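BH1328 protein (Bacillus halodurans, PDB 2O5A) probably silences translation by binding ribosomal protein uL14 on the large subunit and so preventing the two ribosomal subunits from joining. Local coordinates at residues A[14-25]-A[37-47]. Sequence-based numbering, arbitrary orientation.
Sequences VDDKKAEQVVAL and FLICHGNSEKQ. With MN (manganese (II) ion), chain C.
An antiparallel beta hairpin of the mixed RsfS sheet pairs edge strand 22-26 with strand 36-42, where Val23 and Ile39 exchange two backbone bonds, each N to the other's O. Leu25 and Phe37 form the next hydrogen-bonded pair, and Ala24 and Leu38 the non-hydrogen-bonded pair between them. Toward the other end the register slips by one residue: Glu20 pairs with His41, and the extra residue makes a beta bulge where the chain turns a corner at Gln21; just past it, Val22 CA makes a CA-H...O contact of 3.1 Å with Ile39 O.

On one face, Leu25 CD1 meets Ile39 CD1 at 3.4 Å, and Trp104 packs on both side chains. The opposite face turns to the helices: Leu38 CD1 reaches across to Val22 CG1 (3.6 Å), its CG anti to the backbone N (chi1 -174°), while Cys40 SG lies 3.8 Å from both Val14 CG1 and Ala19 CB. Val14 and Ala19 also touch Ile51 of helix 45-61. A Schellman motif at Lys18 ends helix 4-16, and the chain then runs on into this strand.

The His41 ring has Glu20 O over one face, offset toward the rim, and Gln21 OE1 at its edge, in plane. The Glu20 carboxylate stands almost perpendicular to the ring (89°), with OE2 3.1 Å from CE1. With an alanine in place of His41, the Gln21 side chain and the Glu20 carboxylate would probably be freer to turn, and Tyr97 would lose its ring partner. Beyond the strand, Asn43 ND2 makes two weak bonds to the Glu20 carboxylate, but as modelled Asn43 OD1 also faces Glu20 OE2 at 2.9 Å, two acceptors together, which leaves the amide's orientation doubtful.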
loop_
_atom_site.group_PDB
_atom_site.type_symbol
_atom_site.label_atom_id
_atom_site.label_comp_id
_atom_site.label_asym_id
_atom_site.label_seq_id
_atom_site.Cartn_x
_atom_site.Cartn_y
_atom_site.Cartn_z
ATOM N N VAL A 14 -19.863 6.274 -2.358
ATOM C CA VAL A 14 -19.524 5.184 -1.455
ATOM C C VAL A 14 -20.519 5.097 -0.293
ATOM O O VAL A 14 -20.766 4.016 0.242
ATOM C CB VAL A 14 -18.087 5.373 -0.904
ATOM C CG1 VAL A 14 -17.973 4.819 0.497
ATOM C CG2 VAL A 14 -17.092 4.674 -1.818
ATOM N N ASP A 15 -21.091 6.237 0.082
ATOM C CA ASP A 15 -22.050 6.290 1.182
ATOM C C ASP A 15 -23.441 5.795 0.803
ATOM O O ASP A 15 -24.160 5.249 1.640
ATOM C CB ASP A 15 -22.153 7.720 1.722
ATOM C CG ASP A 15 -21.593 7.850 3.124
ATOM O OD1 ASP A 15 -20.425 7.466 3.337
ATOM O OD2 ASP A 15 -22.324 8.338 4.012
ATOM N N ASP A 16 -23.824 5.993 -0.455
ATOM C CA ASP A 16 -25.132 5.554 -0.926
ATOM C C ASP A 16 -25.250 4.035 -0.858
ATOM O O ASP A 16 -26.343 3.496 -0.684
ATOM C CB ASP A 16 -25.360 6.023 -2.366
ATOM C CG ASP A 16 -25.547 7.520 -2.472
ATOM O OD1 ASP A 16 -25.411 8.061 -3.588
ATOM O OD2 ASP A 16 -25.841 8.158 -1.439
ATOM N N LYS A 17 -24.117 3.353 -0.988
ATOM C CA LYS A 17 -24.090 1.893 -0.959
ATOM C C LYS A 17 -23.812 1.305 0.423
ATOM O O LYS A 17 -23.640 0.093 0.557
ATOM C CB LYS A 17 -23.052 1.366 -1.953
ATOM C CG LYS A 17 -23.308 1.741 -3.411
ATOM C CD LYS A 17 -24.436 0.931 -4.053
ATOM C CE LYS A 17 -25.820 1.375 -3.598
ATOM N NZ LYS A 17 -26.898 0.644 -4.323
ATOM N N LYS A 18 -23.755 2.162 1.437
ATOM C CA LYS A 18 -23.524 1.725 2.816
ATOM C C LYS A 18 -22.103 1.270 3.145
ATOM O O LYS A 18 -21.916 0.434 4.032
ATOM C CB LYS A 18 -24.491 0.593 3.173
ATOM C CG LYS A 18 -25.954 0.910 2.935
ATOM C CD LYS A 18 -26.444 2.020 3.842
ATOM C CE LYS A 18 -27.956 2.100 3.799
ATOM N NZ LYS A 18 -28.551 0.736 3.811
ATOM N N ALA A 19 -21.104 1.802 2.449
ATOM C CA ALA A 19 -19.726 1.409 2.732
ATOM C C ALA A 19 -19.393 1.797 4.163
ATOM O O ALA A 19 -19.681 2.914 4.594
ATOM C CB ALA A 19 -18.773 2.092 1.782
ATOM N N GLU A 20 -18.780 0.874 4.896
ATOM C CA GLU A 20 -18.434 1.123 6.288
ATOM C C GLU A 20 -16.991 1.563 6.528
ATOM O O GLU A 20 -16.095 1.283 5.732
ATOM C CB GLU A 20 -18.748 -0.125 7.118
ATOM C CG GLU A 20 -20.230 -0.479 7.142
ATOM C CD GLU A 20 -20.496 -1.849 7.733
ATOM O OE1 GLU A 20 -21.639 -2.105 8.167
ATOM O OE2 GLU A 20 -19.562 -2.672 7.753
ATOM N N GLN A 21 -16.793 2.260 7.643
ATOM C CA GLN A 21 -15.490 2.771 8.056
ATOM C C GLN A 21 -14.801 3.615 6.988
ATOM O O GLN A 21 -13.627 3.408 6.678
ATOM C CB GLN A 21 -14.573 1.618 8.469
ATOM C CG GLN A 21 -15.182 0.687 9.504
ATOM C CD GLN A 21 -14.132 -0.056 10.304
ATOM O OE1 GLN A 21 -13.090 -0.442 9.777
ATOM N NE2 GLN A 21 -14.408 -0.271 11.584
ATOM N N VAL A 22 -15.538 4.572 6.433
ATOM C CA VAL A 22 -14.998 5.454 5.408
ATOM C C VAL A 22 -13.924 6.363 5.997
ATOM O O VAL A 22 -14.163 7.075 6.974
ATOM C CB VAL A 22 -16.104 6.336 4.789
ATOM C CG1 VAL A 22 -15.484 7.416 3.913
ATOM C CG2 VAL A 22 -17.050 5.478 3.971
ATOM N N VAL A 23 -12.740 6.330 5.393
ATOM C CA VAL A 23 -11.624 7.149 5.843
ATOM C C VAL A 23 -10.898 7.773 4.660
ATOM O O VAL A 23 -10.583 7.095 3.680
ATOM C CB VAL A 23 -10.607 6.320 6.663
ATOM C CG1 VAL A 23 -9.354 7.141 6.932
ATOM C CG2 VAL A 23 -11.234 5.887 7.976
ATOM N N ALA A 24 -10.641 9.072 4.757
ATOM C CA ALA A 24 -9.934 9.790 3.708
ATOM C C ALA A 24 -8.512 10.037 4.185
ATOM O O ALA A 24 -8.276 10.263 5.371
ATOM C CB ALA A 24 -10.629 11.111 3.415
ATOM N N LEU A 25 -7.564 9.986 3.259
ATOM C CA LEU A 25 -6.169 10.207 3.599
ATOM C C LEU A 25 -5.577 11.313 2.742
ATOM O O LEU A 25 -5.607 11.247 1.513
ATOM C CB LEU A 25 -5.372 8.914 3.411
ATOM C CG LEU A 25 -5.802 7.739 4.293
ATOM C CD1 LEU A 25 -4.923 6.534 4.008
ATOM C CD2 LEU A 25 -5.708 8.135 5.761
ATOM N N PHE A 37 -6.834 9.839 -0.717
ATOM C CA PHE A 37 -7.007 8.395 -0.837
ATOM C C PHE A 37 -8.206 8.077 0.046
ATOM O O PHE A 37 -8.158 8.285 1.258
ATOM C CB PHE A 37 -5.770 7.657 -0.314
ATOM C CG PHE A 37 -4.713 7.385 -1.362
ATOM C CD1 PHE A 37 -4.719 8.043 -2.593
ATOM C CD2 PHE A 37 -3.703 6.467 -1.102
ATOM C CE1 PHE A 37 -3.721 7.789 -3.542
ATOM C CE2 PHE A 37 -2.707 6.208 -2.040
ATOM C CZ PHE A 37 -2.716 6.866 -3.264
ATOM N N LEU A 38 -9.286 7.588 -0.558
ATOM C CA LEU A 38 -10.492 7.270 0.200
ATOM C C LEU A 38 -10.599 5.770 0.469
ATOM O O LEU A 38 -10.609 4.965 -0.464
ATOM C CB LEU A 38 -11.729 7.753 -0.564
ATOM C CG LEU A 38 -13.099 7.638 0.119
ATOM C CD1 LEU A 38 -13.144 8.526 1.356
ATOM C CD2 LEU A 38 -14.187 8.046 -0.863
ATOM N N ILE A 39 -10.683 5.407 1.749
ATOM C CA ILE A 39 -10.781 4.014 2.163
ATOM C C ILE A 39 -12.097 3.648 2.834
ATOM O O ILE A 39 -12.700 4.444 3.559
ATOM C CB ILE A 39 -9.624 3.650 3.094
ATOM C CG1 ILE A 39 -8.357 4.288 2.522
ATOM C CG2 ILE A 39 -9.532 2.131 3.259
ATOM C CD1 ILE A 39 -7.117 4.070 3.277
ATOM N N CYS A 40 -12.531 2.427 2.568
ATOM C CA CYS A 40 -13.764 1.898 3.117
ATOM C C CYS A 40 -13.805 0.415 2.812
ATOM O O CYS A 40 -12.902 -0.120 2.164
ATOM C CB CYS A 40 -14.964 2.599 2.487
ATOM S SG CYS A 40 -15.102 2.358 0.702
ATOM N N HIS A 41 -14.852 -0.254 3.275
ATOM C CA HIS A 41 -14.960 -1.678 3.036
ATOM C C HIS A 41 -16.397 -2.166 2.962
ATOM O O HIS A 41 -17.326 -1.492 3.411
ATOM C CB HIS A 41 -14.216 -2.447 4.130
ATOM C CG HIS A 41 -14.954 -2.524 5.429
ATOM N ND1 HIS A 41 -16.188 -3.126 5.550
ATOM C CD2 HIS A 41 -14.634 -2.074 6.666
ATOM C CE1 HIS A 41 -16.591 -3.047 6.803
ATOM N NE2 HIS A 41 -15.671 -2.415 7.501
ATOM N N GLY A 42 -16.558 -3.348 2.380
ATOM C CA GLY A 42 -17.867 -3.963 2.259
ATOM C C GLY A 42 -17.844 -5.219 3.104
ATOM O O GLY A 42 -16.769 -5.715 3.439
ATOM N N ASN A 43 -19.016 -5.739 3.454
ATOM C CA ASN A 43 -19.088 -6.936 4.282
ATOM C C ASN A 43 -19.197 -8.220 3.468
ATOM O O ASN A 43 -19.229 -9.317 4.026
ATOM C CB ASN A 43 -20.264 -6.827 5.250
ATOM C CG ASN A 43 -20.177 -5.595 6.129
ATOM O OD1 ASN A 43 -19.121 -5.289 6.681
ATOM N ND2 ASN A 43 -21.288 -4.881 6.261
ATOM N N SER A 44 -19.259 -8.078 2.150
ATOM C CA SER A 44 -19.351 -9.224 1.253
ATOM C C SER A 44 -18.823 -8.784 -0.102
ATOM O O SER A 44 -18.731 -7.589 -0.376
ATOM C CB SER A 44 -20.802 -9.687 1.110
ATOM O OG SER A 44 -21.563 -8.766 0.347
ATOM N N GLU A 45 -18.475 -9.743 -0.951
ATOM C CA GLU A 45 -17.954 -9.411 -2.267
ATOM C C GLU A 45 -19.012 -8.723 -3.119
ATOM O O GLU A 45 -18.683 -7.960 -4.030
ATOM C CB GLU A 45 -17.427 -10.671 -2.953
ATOM C CG GLU A 45 -16.089 -11.112 -2.378
ATOM C CD GLU A 45 -15.573 -12.404 -2.966
ATOM O OE1 GLU A 45 -14.568 -12.919 -2.436
ATOM O OE2 GLU A 45 -16.163 -12.900 -3.948
ATOM N N LYS A 46 -20.281 -8.978 -2.814
ATOM C CA LYS A 46 -21.374 -8.350 -3.552
ATOM C C LYS A 46 -21.501 -6.892 -3.129
ATOM O O LYS A 46 -21.801 -6.023 -3.947
ATOM C CB LYS A 46 -22.702 -9.062 -3.277
ATOM C CG LYS A 46 -23.898 -8.374 -3.930
ATOM C CD LYS A 46 -25.215 -8.927 -3.419
ATOM C CE LYS A 46 -26.394 -8.218 -4.064
ATOM N NZ LYS A 46 -27.695 -8.710 -3.534
ATOM N N GLN A 47 -21.277 -6.626 -1.845
ATOM C CA GLN A 47 -21.377 -5.264 -1.337
ATOM C C GLN A 47 -20.182 -4.441 -1.796
ATOM O O GLN A 47 -20.309 -3.252 -2.067
ATOM C CB GLN A 47 -21.433 -5.250 0.191
ATOM C CG GLN A 47 -22.058 -3.980 0.757
ATOM C CD GLN A 47 -21.568 -3.650 2.151
ATOM O OE1 GLN A 47 -21.096 -4.522 2.880
ATOM N NE2 GLN A 47 -21.690 -2.386 2.535
HETATM MN MN MN C . -14.045 -14.446 -3.620
#